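Local structure of nucleoporin NUP82 (Chaetomium thermophilum, 5CWW) at residues D144-H147 against Q151-T154; T166-S171 against L190-E195; G265-M270 against V446-L451; S501-H506 against Y575-A580. The protein probably serves as a structural component of the nuclear pore complex and a docking partner for transport factors, this chain being its N-terminal beta-propeller domain. All blocks are in the same frame, centred on the assembly; numbering follows the deposited sequence.

Contact 1: D144-H147 against Q151-T154; sequences DSSH and QDTT
Ser146, whose carbonyl O lies 3.6 Å from Asp152 CB, gives its backbone N to Asp144 OD1 at 3.3 Å in a fairly straight bond (163°) that meets the oxygen from above the carboxylate plane. This closes an Asx turn at the start of the short 3-10 segment 145-147. The main encounter comes at His147. Asp152 OD2 lies over one face of the imidazole, displaced toward the rim, and comes to 3.3 Å from ND1. It stands above the ring, not in its plane, so the approach to ND1 has too poor an angle for a hydrogen bond; the carboxylate and ring planes are 27° apart. Asp152 reaches across because its CG stands opposite the backbone N (chi1 -165°). Thr154 OG1 approaches the ring obliquely, 3.6 Å from His147 CE1, and Phe156 meets the same ring. Putting an alanine at His147 would probably take away the ring under Asp152 OD2 and the neighbour of Thr154 OG1, leaving that side of the carboxylate without its packing partner. The contact lies within the loop joining strands 137-141 and 160-162. Ser145 OG bonds to Glu55 and His147 O to Arg107, tying the loop to strands 55-60 and 106-110.

Contact 2: T166-S171 against L190-E195; sequences TTHVTS and LVTVTE
His168 and Thr192 point at each other from opposite directions, and the imidazole presents its edge to the strand. Thr192 OG1 lies in the ring plane beside NE2, 3.0 Å away, forming a hydrogen bond in which either atom could be the donor; its angle of 141° makes it noticeably bent. Further round the same ring, again in plane, Thr194 CG2 packs 3.8 Å from His168 CE1. One edge of the imidazole thus meets a hydroxyl and a methyl from two residues of one strand, both with side chains on the face turned to the loop.

The threonines share a rotamer but use different branches. With chi1 near +60° in each, OG1 is tucked in between N and C of its own backbone; Thr192 turns this hydroxyl to the histidine, whereas Thr194 offers its methyl and bonds through OG1 to Asp196 and Ile198 N. Thr192 OG1 has a second partner in Trp202 NE1, so two ring nitrogens hold this buried oxygen. A leucine in place of His168 would probably leave Thr192 OG1 with the tryptophan alone and remove the polar link between loop and strand.

A histidine ahead of the first strand, a threonine on the second and a tryptophan on the third recall the hydrogen-bonded network of WD repeats. Before strand 175-180 the chain folds through an inverse gamma turn at His168; its side chain touches Val137 of strand 137-141, while strand 189-194 runs between antiparallel strands 175-180 and 198-203.

Contact 3: G265-M270 against V446-L451; sequences GGWAPM and VEAQWL
Trp267 occupies the third position of a type II' beta turn from Gly265 to Ala268, closed by Ala268 N to Gly265 O, and its CA lies 5.8 Å from Glu447 CA on the irregular segment 446-451. Gly266 ahead of it takes the positive phi of 56° that the turn requires. A chi1 of -63° turns Trp267 CG away from the residue's own carbonyl carbon and lays the indole broadside against Glu447 and Ala448. Ala448 CB sits over the six-membered ring, 3.5 Å from its centroid and 13° off the normal. The peptide leading into that residue continues the cover: Ala448 N lies 3.7 Å above the indole plane, over its centre. Nearer the pyrrole end, Glu447 CB packs 3.5 Å from Trp267 CD1, so the glutamate touches the ring through its aliphatic base. Its carboxylate is engaged elsewhere, OE1 bonding to Gln330. Trp333 of helix 321-338 meets both Trp267 and Trp450, and Leu302 of helix 298-315 also touches Trp267. Such CH-pi packing of an indole face on an alanine methyl and its peptide joins loops from two successive blades of the beta-propeller beside the helical pair inserted between strands 281-284 and 369-370.

Contact 4: S501-H506 against Y575-A580; sequences SFYVTH and YFILSA
The Tyr503 and Tyr575 side chains run at a slant to each other; Ile577 meets the first ring, and Tyr503 OH the second, neither squarely over a face nor at an edge. This is packing between neighbouring blades of the beta-propeller, with strand 501-506 of one antiparallel sheet facing strand 576-580 of the next. The backbones stay well apart, Tyr503 CA and Ile577 CA being 9.2 Å from each other, and the contact is made by side chains.

Tyr503 and Ile577 meet head-on between the two strands. Ile577 CG1 lies 3.6 Å from Tyr503 CE1 and 3.7 Å from its CZ, so the aliphatic branch packs broadly against the outer half of the phenol. With chi1 at -59°, that branch is turned from the carbonyl carbon of its own residue and heads away from its strand toward the tyrosine. The CD1 methyl is modelled too near the ring to be trusted, so its exact place is doubtful.

The chain turns a corner at Tyr575, just before strand 576-580. With CG trans to N (chi1 173°), the Tyr575 phenol is directed to end near that of Tyr503. Around them, Tyr512 of strand 509-514 meets the Tyr503 ring, and Ser567 of strand 566-570 touches both tyrosines. Tyr503 OH and Tyr575 OH stand 3.5 Å apart without bonding to each other; both are directed to Asp495 OD2, which Tyr575 OH engages in a hydrogen bond and Tyr503 OH in a weak one.

How the contacts relate
Contact 1 is a surface contact, its centre about 32 Å from the centre of the chain, whereas contacts 2, 3 and 4 are buried, their centres about 16 Å from it. The chemistry follows: contact 1 sets a carboxylate over an imidazole, contact 2 is carried by a buried hydrogen bond, contact 3 by a CH-pi contact, and contact 4 by mostly apolar packing around two tyrosines. Contacts 1 and 4 are separated by about 16 Å between nearest atoms; contacts 2 and 3 come closer, about 9 Å. Contact 1 lies within a single loop, contact 2 ties a loop to a strand, contact 3 joins two loops, and contact 4 joins two strands of different sheets.

Contact 1: D144-H147 against Q151-T154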
loop_
_atom_site.group_PDB
_atom_site.type_symbol
_atom_site.label_atom_id
_atom_site.label_comp_id
_atom_site.label_asym_id
_atom_site.label_seq_id
_atom_site.Cartn_x
_atom_site.Cartn_y
_atom_site.Cartn_z
ATOM N N ASP B 144 28.406 -9.544 6.623
ATOM C CA ASP B 144 29.090 -8.961 7.765
ATOM C C ASP B 144 29.779 -7.672 7.333
ATOM O O ASP B 144 30.300 -7.581 6.222
ATOM C CB ASP B 144 30.100 -9.955 8.346
ATOM C CG ASP B 144 30.478 -9.636 9.781
ATOM O OD1 ASP B 144 30.541 -8.441 10.135
ATOM O OD2 ASP B 144 30.709 -10.587 10.558
ATOM N N SER B 145 29.778 -6.675 8.211
ATOM C CA SER B 145 30.379 -5.383 7.900
ATOM C C SER B 145 31.902 -5.470 7.765
ATOM O O SER B 145 32.533 -4.559 7.229
ATOM C CB SER B 145 30.007 -4.360 8.974
ATOM O OG SER B 145 28.599 -4.201 9.050
ATOM N N SER B 146 32.485 -6.564 8.247
ATOM C CA SER B 146 33.933 -6.752 8.177
ATOM C C SER B 146 34.432 -6.797 6.733
ATOM O O SER B 146 35.610 -6.557 6.470
ATOM C CB SER B 146 34.337 -8.039 8.903
ATOM O OG SER B 146 33.716 -9.172 8.321
ATOM N N HIS B 147 33.531 -7.096 5.800
ATOM C CA HIS B 147 33.885 -7.188 4.386
ATOM C C HIS B 147 34.195 -5.825 3.767
ATOM O O HIS B 147 34.645 -5.748 2.623
ATOM C CB HIS B 147 32.760 -7.865 3.598
ATOM C CG HIS B 147 32.620 -9.329 3.877
ATOM N ND1 HIS B 147 33.372 -10.284 3.228
ATOM C CD2 HIS B 147 31.807 -10.004 4.725
ATOM C CE1 HIS B 147 33.035 -11.484 3.669
ATOM N NE2 HIS B 147 32.086 -11.341 4.577
ATOM N N GLN B 151 41.493 -5.515 4.735
ATOM C CA GLN B 151 42.130 -6.667 5.363
ATOM C C GLN B 151 41.373 -7.958 5.072
ATOM O O GLN B 151 41.957 -9.042 5.078
ATOM C CB GLN B 151 42.238 -6.459 6.875
ATOM C CG GLN B 151 43.049 -5.238 7.277
ATOM C CD GLN B 151 43.114 -5.050 8.781
ATOM O OE1 GLN B 151 42.498 -5.800 9.539
ATOM N NE2 GLN B 151 43.865 -4.046 9.221
ATOM N N ASP B 152 40.071 -7.841 4.821
ATOM C CA ASP B 152 39.243 -9.008 4.547
ATOM C C ASP B 152 39.649 -9.652 3.225
ATOM O O ASP B 152 39.552 -9.034 2.164
ATOM C CB ASP B 152 37.762 -8.618 4.520
ATOM C CG ASP B 152 36.835 -9.821 4.598
ATOM O OD1 ASP B 152 37.093 -10.827 3.903
ATOM O OD2 ASP B 152 35.847 -9.763 5.360
ATOM N N THR B 153 40.102 -10.900 3.307
ATOM C CA THR B 153 40.549 -11.656 2.141
ATOM C C THR B 153 39.534 -12.737 1.774
ATOM O O THR B 153 39.502 -13.210 0.637
ATOM C CB THR B 153 41.923 -12.310 2.395
ATOM O OG1 THR B 153 42.827 -11.336 2.931
ATOM C CG2 THR B 153 42.506 -12.884 1.107
ATOM N N THR B 154 38.705 -13.119 2.743
ATOM C CA THR B 154 37.713 -14.175 2.551
ATOM C C THR B 154 36.796 -13.882 1.363
ATOM O O THR B 154 36.593 -12.722 1.008
ATOM C CB THR B 154 36.850 -14.362 3.816
ATOM O OG1 THR B 154 36.176 -13.137 4.127
ATOM C CG2 THR B 154 37.714 -14.777 4.996
#

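Contact 2: T166-S171 against L190-E195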
loop_
_atom_site.group_PDB
_atom_site.type_symbol
_atom_site.label_atom_id
_atom_site.label_comp_id
_atom_site.label_asym_id
_atom_site.label_seq_id
_atom_site.Cartn_x
_atom_site.Cartn_y
_atom_site.Cartn_z
ATOM N N THR B 166 7.352 -17.885 -9.105
ATOM C CA THR B 166 6.229 -18.030 -10.032
ATOM C C THR B 166 5.152 -16.977 -9.773
ATOM O O THR B 166 4.118 -16.961 -10.441
ATOM C CB THR B 166 5.594 -19.435 -9.937
ATOM O OG1 THR B 166 4.914 -19.580 -8.684
ATOM C CG2 THR B 166 6.657 -20.518 -10.067
ATOM N N THR B 167 5.408 -16.101 -8.803
ATOM C CA THR B 167 4.440 -15.095 -8.376
ATOM C C THR B 167 4.857 -13.700 -8.838
ATOM O O THR B 167 4.155 -13.056 -9.618
ATOM C CB THR B 167 4.280 -15.100 -6.844
ATOM O OG1 THR B 167 3.965 -16.426 -6.401
ATOM C CG2 THR B 167 3.179 -14.147 -6.411
ATOM N N HIS B 168 5.999 -13.235 -8.345
ATOM C CA HIS B 168 6.517 -11.929 -8.729
ATOM C C HIS B 168 7.399 -12.070 -9.965
ATOM O O HIS B 168 8.620 -12.210 -9.868
ATOM C CB HIS B 168 7.281 -11.295 -7.567
ATOM C CG HIS B 168 6.404 -10.910 -6.416
ATOM N ND1 HIS B 168 5.314 -10.077 -6.560
ATOM C CD2 HIS B 168 6.452 -11.242 -5.104
ATOM C CE1 HIS B 168 4.729 -9.912 -5.386
ATOM N NE2 HIS B 168 5.401 -10.608 -4.486
ATOM N N VAL B 169 6.754 -12.028 -11.127
ATOM C CA VAL B 169 7.401 -12.291 -12.407
ATOM C C VAL B 169 6.929 -11.264 -13.431
ATOM O O VAL B 169 5.874 -10.650 -13.262
ATOM C CB VAL B 169 7.082 -13.718 -12.911
ATOM C CG1 VAL B 169 7.984 -14.107 -14.071
ATOM C CG2 VAL B 169 7.242 -14.722 -11.787
ATOM N N THR B 170 7.707 -11.082 -14.492
ATOM C CA THR B 170 7.374 -10.115 -15.532
ATOM C C THR B 170 6.078 -10.463 -16.261
ATOM O O THR B 170 5.460 -9.595 -16.877
ATOM C CB THR B 170 8.510 -9.997 -16.565
ATOM O OG1 THR B 170 8.899 -11.303 -17.006
ATOM C CG2 THR B 170 9.717 -9.293 -15.958
ATOM N N SER B 171 5.665 -11.725 -16.188
ATOM C CA SER B 171 4.450 -12.167 -16.866
ATOM C C SER B 171 3.207 -11.954 -16.002
ATOM O O SER B 171 2.090 -12.216 -16.449
ATOM C CB SER B 171 4.561 -13.644 -17.266
ATOM O OG SER B 171 4.743 -14.482 -16.138
ATOM N N LEU B 190 7.549 -10.253 5.628
ATOM C CA LEU B 190 7.462 -9.243 4.577
ATOM C C LEU B 190 6.092 -9.235 3.910
ATOM O O LEU B 190 5.506 -10.288 3.661
ATOM C CB LEU B 190 8.542 -9.483 3.521
ATOM C CG LEU B 190 8.582 -8.497 2.349
ATOM C CD1 LEU B 190 8.970 -7.104 2.820
ATOM C CD2 LEU B 190 9.540 -8.987 1.275
ATOM N N VAL B 191 5.592 -8.037 3.624
ATOM C CA VAL B 191 4.345 -7.864 2.892
ATOM C C VAL B 191 4.641 -7.243 1.534
ATOM O O VAL B 191 5.251 -6.177 1.460
ATOM C CB VAL B 191 3.339 -6.971 3.648
ATOM C CG1 VAL B 191 2.064 -6.785 2.832
ATOM C CG2 VAL B 191 3.013 -7.568 5.005
ATOM N N THR B 192 4.208 -7.913 0.469
ATOM C CA THR B 192 4.307 -7.361 -0.875
ATOM C C THR B 192 2.913 -7.043 -1.400
ATOM O O THR B 192 1.940 -7.720 -1.065
ATOM C CB THR B 192 5.024 -8.325 -1.847
ATOM O OG1 THR B 192 4.292 -9.555 -1.957
ATOM C CG2 THR B 192 6.441 -8.618 -1.365
ATOM N N VAL B 193 2.823 -5.993 -2.208
ATOM C CA VAL B 193 1.566 -5.581 -2.812
ATOM C C VAL B 193 1.801 -5.285 -4.287
ATOM O O VAL B 193 2.757 -4.593 -4.648
ATOM C CB VAL B 193 0.972 -4.334 -2.116
ATOM C CG1 VAL B 193 -0.422 -4.037 -2.645
ATOM C CG2 VAL B 193 0.931 -4.530 -0.607
ATOM N N THR B 194 0.924 -5.820 -5.132
ATOM C CA THR B 194 1.015 -5.635 -6.574
ATOM C C THR B 194 0.011 -4.593 -7.047
ATOM O O THR B 194 -0.911 -4.239 -6.311
ATOM C CB THR B 194 0.764 -6.960 -7.321
ATOM O OG1 THR B 194 -0.494 -7.506 -6.912
ATOM C CG2 THR B 194 1.863 -7.964 -7.015
ATOM N N GLU B 195 0.205 -4.097 -8.267
ATOM C CA GLU B 195 -0.726 -3.150 -8.878
ATOM C C GLU B 195 -2.164 -3.654 -8.874
ATOM O O GLU B 195 -3.092 -2.879 -8.659
ATOM C CB GLU B 195 -0.315 -2.841 -10.319
ATOM C CG GLU B 195 0.786 -1.809 -10.452
ATOM C CD GLU B 195 1.011 -1.387 -11.892
ATOM O OE1 GLU B 195 0.730 -2.197 -12.802
ATOM O OE2 GLU B 195 1.460 -0.241 -12.112
#

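Contact 3: G265-M270 against V446-L451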
loop_
_atom_site.group_PDB
_atom_site.type_symbol
_atom_site.label_atom_id
_atom_site.label_comp_id
_atom_site.label_asym_id
_atom_site.label_seq_id
_atom_site.Cartn_x
_atom_site.Cartn_y
_atom_site.Cartn_z
ATOM N N GLY B 265 0.538 2.560 18.842
ATOM C CA GLY B 265 -0.329 1.831 19.747
ATOM C C GLY B 265 -1.621 1.421 19.079
ATOM O O GLY B 265 -1.806 1.619 17.875
ATOM N N GLY B 266 -2.519 0.845 19.869
ATOM C CA GLY B 266 -3.800 0.392 19.367
ATOM C C GLY B 266 -3.657 -0.575 18.213
ATOM O O GLY B 266 -2.759 -1.417 18.192
ATOM N N TRP B 267 -4.552 -0.443 17.242
ATOM C CA TRP B 267 -4.587 -1.343 16.100
ATOM C C TRP B 267 -3.590 -0.956 15.011
ATOM O O TRP B 267 -3.437 -1.679 14.027
ATOM C CB TRP B 267 -5.992 -1.370 15.506
ATOM C CG TRP B 267 -7.035 -1.898 16.437
ATOM C CD1 TRP B 267 -7.958 -1.172 17.132
ATOM C CD2 TRP B 267 -7.268 -3.271 16.773
ATOM N NE1 TRP B 267 -8.751 -2.008 17.879
ATOM C CE2 TRP B 267 -8.347 -3.301 17.677
ATOM C CE3 TRP B 267 -6.666 -4.476 16.398
ATOM C CZ2 TRP B 267 -8.839 -4.491 18.211
ATOM C CZ3 TRP B 267 -7.154 -5.656 16.932
ATOM C CH2 TRP B 267 -8.231 -5.654 17.826
ATOM N N ALA B 268 -2.925 0.182 15.188
ATOM C CA ALA B 268 -2.052 0.741 14.156
ATOM C C ALA B 268 -1.007 -0.248 13.626
ATOM O O ALA B 268 -0.844 -0.383 12.414
ATOM C CB ALA B 268 -1.359 1.993 14.688
ATOM N N PRO B 269 -0.302 -0.958 14.521
ATOM C CA PRO B 269 0.743 -1.836 13.975
ATOM C C PRO B 269 0.212 -3.108 13.303
ATOM O O PRO B 269 1.020 -3.884 12.797
ATOM C CB PRO B 269 1.596 -2.183 15.203
ATOM C CG PRO B 269 0.827 -1.729 16.414
ATOM C CD PRO B 269 -0.455 -1.095 15.978
ATOM N N MET B 270 -1.105 -3.307 13.287
ATOM C CA MET B 270 -1.716 -4.410 12.540
ATOM C C MET B 270 -2.547 -3.897 11.373
ATOM O O MET B 270 -3.344 -4.642 10.803
ATOM C CB MET B 270 -2.621 -5.254 13.436
ATOM C CG MET B 270 -2.004 -5.684 14.732
ATOM S SD MET B 270 -3.199 -6.573 15.738
ATOM C CE MET B 270 -2.332 -6.578 17.304
ATOM N N VAL B 446 -9.606 3.817 12.985
ATOM C CA VAL B 446 -9.631 2.537 12.292
ATOM C C VAL B 446 -9.306 1.417 13.271
ATOM O O VAL B 446 -8.315 1.481 13.997
ATOM C CB VAL B 446 -8.636 2.510 11.118
ATOM C CG1 VAL B 446 -8.600 1.123 10.457
ATOM C CG2 VAL B 446 -9.006 3.571 10.101
ATOM N N GLU B 447 -10.161 0.399 13.294
ATOM C CA GLU B 447 -10.009 -0.719 14.215
ATOM C C GLU B 447 -10.287 -2.046 13.518
ATOM O O GLU B 447 -10.708 -2.080 12.360
ATOM C CB GLU B 447 -10.943 -0.547 15.413
ATOM C CG GLU B 447 -12.404 -0.357 15.035
ATOM C CD GLU B 447 -13.295 -0.120 16.240
ATOM O OE1 GLU B 447 -12.889 -0.483 17.365
ATOM O OE2 GLU B 447 -14.395 0.442 16.061
ATOM N N ALA B 448 -10.051 -3.136 14.241
ATOM C CA ALA B 448 -10.251 -4.479 13.715
ATOM C C ALA B 448 -11.682 -4.674 13.241
ATOM O O ALA B 448 -12.631 -4.405 13.981
ATOM C CB ALA B 448 -9.904 -5.506 14.767
ATOM N N GLN B 449 -11.833 -5.134 12.004
ATOM C CA GLN B 449 -13.147 -5.463 11.468
ATOM C C GLN B 449 -13.076 -6.623 10.481
ATOM O O GLN B 449 -12.120 -6.752 9.711
ATOM C CB GLN B 449 -13.775 -4.242 10.789
ATOM C CG GLN B 449 -14.160 -3.133 11.756
ATOM C CD GLN B 449 -15.078 -2.098 11.138
ATOM O OE1 GLN B 449 -15.891 -2.407 10.264
ATOM N NE2 GLN B 449 -14.956 -0.857 11.594
ATOM N N TRP B 450 -14.099 -7.469 10.537
ATOM C CA TRP B 450 -14.264 -8.580 9.609
ATOM C C TRP B 450 -15.648 -8.512 8.986
ATOM O O TRP B 450 -16.556 -7.899 9.547
ATOM C CB TRP B 450 -14.089 -9.925 10.318
ATOM C CG TRP B 450 -12.727 -10.163 10.893
ATOM C CD1 TRP B 450 -11.727 -10.902 10.340
ATOM C CD2 TRP B 450 -12.221 -9.673 12.142
ATOM N NE1 TRP B 450 -10.627 -10.903 11.163
ATOM C CE2 TRP B 450 -10.905 -10.156 12.275
ATOM C CE3 TRP B 450 -12.752 -8.874 13.157
ATOM C CZ2 TRP B 450 -10.109 -9.865 13.383
ATOM C CZ3 TRP B 450 -11.961 -8.586 14.258
ATOM C CH2 TRP B 450 -10.654 -9.081 14.361
ATOM N N LEU B 451 -15.816 -9.148 7.832
ATOM C CA LEU B 451 -17.142 -9.301 7.255
ATOM C C LEU B 451 -17.988 -10.183 8.168
ATOM O O LEU B 451 -17.446 -10.923 8.983
ATOM C CB LEU B 451 -17.058 -9.903 5.855
ATOM C CG LEU B 451 -16.470 -8.990 4.779
ATOM C CD1 LEU B 451 -16.099 -9.799 3.544
ATOM C CD2 LEU B 451 -17.454 -7.884 4.422
#

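Contact 4: S501-H506 against Y575-A580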
loop_
_atom_site.group_PDB
_atom_site.type_symbol
_atom_site.label_atom_id
_atom_site.label_comp_id
_atom_site.label_asym_id
_atom_site.label_seq_id
_atom_site.Cartn_x
_atom_site.Cartn_y
_atom_site.Cartn_z
ATOM N N SER B 501 7.927 14.283 11.275
ATOM C CA SER B 501 8.576 14.947 10.154
ATOM C C SER B 501 8.818 13.925 9.055
ATOM O O SER B 501 8.976 12.738 9.330
ATOM C CB SER B 501 9.892 15.596 10.591
ATOM O OG SER B 501 9.656 16.672 11.483
ATOM N N PHE B 502 8.839 14.382 7.809
ATOM C CA PHE B 502 9.066 13.488 6.678
ATOM C C PHE B 502 9.426 14.291 5.434
ATOM O O PHE B 502 9.339 15.523 5.435
ATOM C CB PHE B 502 7.831 12.615 6.413
ATOM C CG PHE B 502 6.546 13.387 6.311
ATOM C CD1 PHE B 502 5.831 13.724 7.449
ATOM C CD2 PHE B 502 6.046 13.764 5.075
ATOM C CE1 PHE B 502 4.646 14.431 7.356
ATOM C CE2 PHE B 502 4.863 14.469 4.975
ATOM C CZ PHE B 502 4.162 14.804 6.119
ATOM N N TYR B 503 9.838 13.588 4.383
ATOM C CA TYR B 503 10.307 14.232 3.162
ATOM C C TYR B 503 9.484 13.846 1.940
ATOM O O TYR B 503 8.872 12.783 1.899
ATOM C CB TYR B 503 11.773 13.886 2.921
ATOM C CG TYR B 503 12.645 14.237 4.093
ATOM C CD1 TYR B 503 13.162 15.514 4.231
ATOM C CD2 TYR B 503 12.952 13.294 5.065
ATOM C CE1 TYR B 503 13.953 15.848 5.304
ATOM C CE2 TYR B 503 13.750 13.620 6.146
ATOM C CZ TYR B 503 14.249 14.900 6.258
ATOM O OH TYR B 503 15.044 15.242 7.327
ATOM N N VAL B 504 9.480 14.736 0.953
ATOM C CA VAL B 504 8.891 14.465 -0.350
ATOM C C VAL B 504 9.971 14.628 -1.411
ATOM O O VAL B 504 10.541 15.711 -1.561
ATOM C CB VAL B 504 7.703 15.404 -0.650
ATOM C CG1 VAL B 504 7.207 15.235 -2.086
ATOM C CG2 VAL B 504 6.574 15.150 0.330
ATOM N N THR B 505 10.252 13.546 -2.132
ATOM C CA THR B 505 11.254 13.554 -3.193
ATOM C C THR B 505 10.582 13.477 -4.556
ATOM O O THR B 505 9.653 12.699 -4.762
ATOM C CB THR B 505 12.250 12.386 -3.049
ATOM O OG1 THR B 505 12.879 12.443 -1.763
ATOM C CG2 THR B 505 13.319 12.449 -4.136
ATOM N N HIS B 506 11.081 14.281 -5.486
ATOM C CA HIS B 506 10.518 14.393 -6.825
ATOM C C HIS B 506 11.651 14.856 -7.737
ATOM O O HIS B 506 12.585 15.503 -7.262
ATOM C CB HIS B 506 9.343 15.378 -6.829
ATOM C CG HIS B 506 8.601 15.447 -8.127
ATOM N ND1 HIS B 506 8.937 16.327 -9.131
ATOM C CD2 HIS B 506 7.527 14.754 -8.578
ATOM C CE1 HIS B 506 8.110 16.169 -10.150
ATOM N NE2 HIS B 506 7.245 15.221 -9.839
ATOM N N TYR B 575 23.464 15.029 11.308
ATOM C CA TYR B 575 22.068 14.903 10.909
ATOM C C TYR B 575 21.877 15.500 9.521
ATOM O O TYR B 575 22.060 16.702 9.325
ATOM C CB TYR B 575 21.176 15.596 11.942
ATOM C CG TYR B 575 19.708 15.700 11.587
ATOM C CD1 TYR B 575 19.015 14.625 11.041
ATOM C CD2 TYR B 575 19.008 16.872 11.836
ATOM C CE1 TYR B 575 17.667 14.729 10.732
ATOM C CE2 TYR B 575 17.666 16.984 11.534
ATOM C CZ TYR B 575 16.999 15.913 10.983
ATOM O OH TYR B 575 15.661 16.039 10.688
ATOM N N PHE B 576 21.515 14.658 8.557
ATOM C CA PHE B 576 21.440 15.090 7.166
ATOM C C PHE B 576 20.535 14.203 6.318
ATOM O O PHE B 576 20.097 13.138 6.753
ATOM C CB PHE B 576 22.843 15.121 6.554
ATOM C CG PHE B 576 23.511 13.775 6.484
ATOM C CD1 PHE B 576 24.044 13.190 7.621
ATOM C CD2 PHE B 576 23.616 13.100 5.279
ATOM C CE1 PHE B 576 24.662 11.955 7.558
ATOM C CE2 PHE B 576 24.233 11.864 5.210
ATOM C CZ PHE B 576 24.758 11.292 6.350
ATOM N N ILE B 577 20.259 14.672 5.105
ATOM C CA ILE B 577 19.496 13.917 4.121
ATOM C C ILE B 577 20.423 13.404 3.040
ATOM O O ILE B 577 21.368 14.087 2.653
ATOM C CB ILE B 577 18.407 14.773 3.470
ATOM C CG1 ILE B 577 17.447 15.298 4.525
ATOM C CG2 ILE B 577 17.631 13.978 2.426
ATOM C CD1 ILE B 577 16.756 16.526 4.076
ATOM N N LEU B 578 20.135 12.206 2.548
ATOM C CA LEU B 578 20.898 11.618 1.459
ATOM C C LEU B 578 19.974 11.318 0.281
ATOM O O LEU B 578 18.944 10.662 0.439
ATOM C CB LEU B 578 21.608 10.347 1.925
ATOM C CG LEU B 578 22.513 9.671 0.895
ATOM C CD1 LEU B 578 23.680 10.577 0.517
ATOM C CD2 LEU B 578 23.015 8.341 1.431
ATOM N N SER B 579 20.340 11.823 -0.890
ATOM C CA SER B 579 19.657 11.473 -2.130
ATOM C C SER B 579 20.705 11.324 -3.221
ATOM O O SER B 579 21.901 11.298 -2.932
ATOM C CB SER B 579 18.617 12.530 -2.508
ATOM O OG SER B 579 17.877 12.137 -3.653
ATOM N N ALA B 580 20.270 11.230 -4.472
ATOM C CA ALA B 580 21.212 11.073 -5.573
ATOM C C ALA B 580 20.550 11.264 -6.926
ATOM O O ALA B 580 19.380 10.930 -7.113
ATOM C CB ALA B 580 21.871 9.697 -5.513
#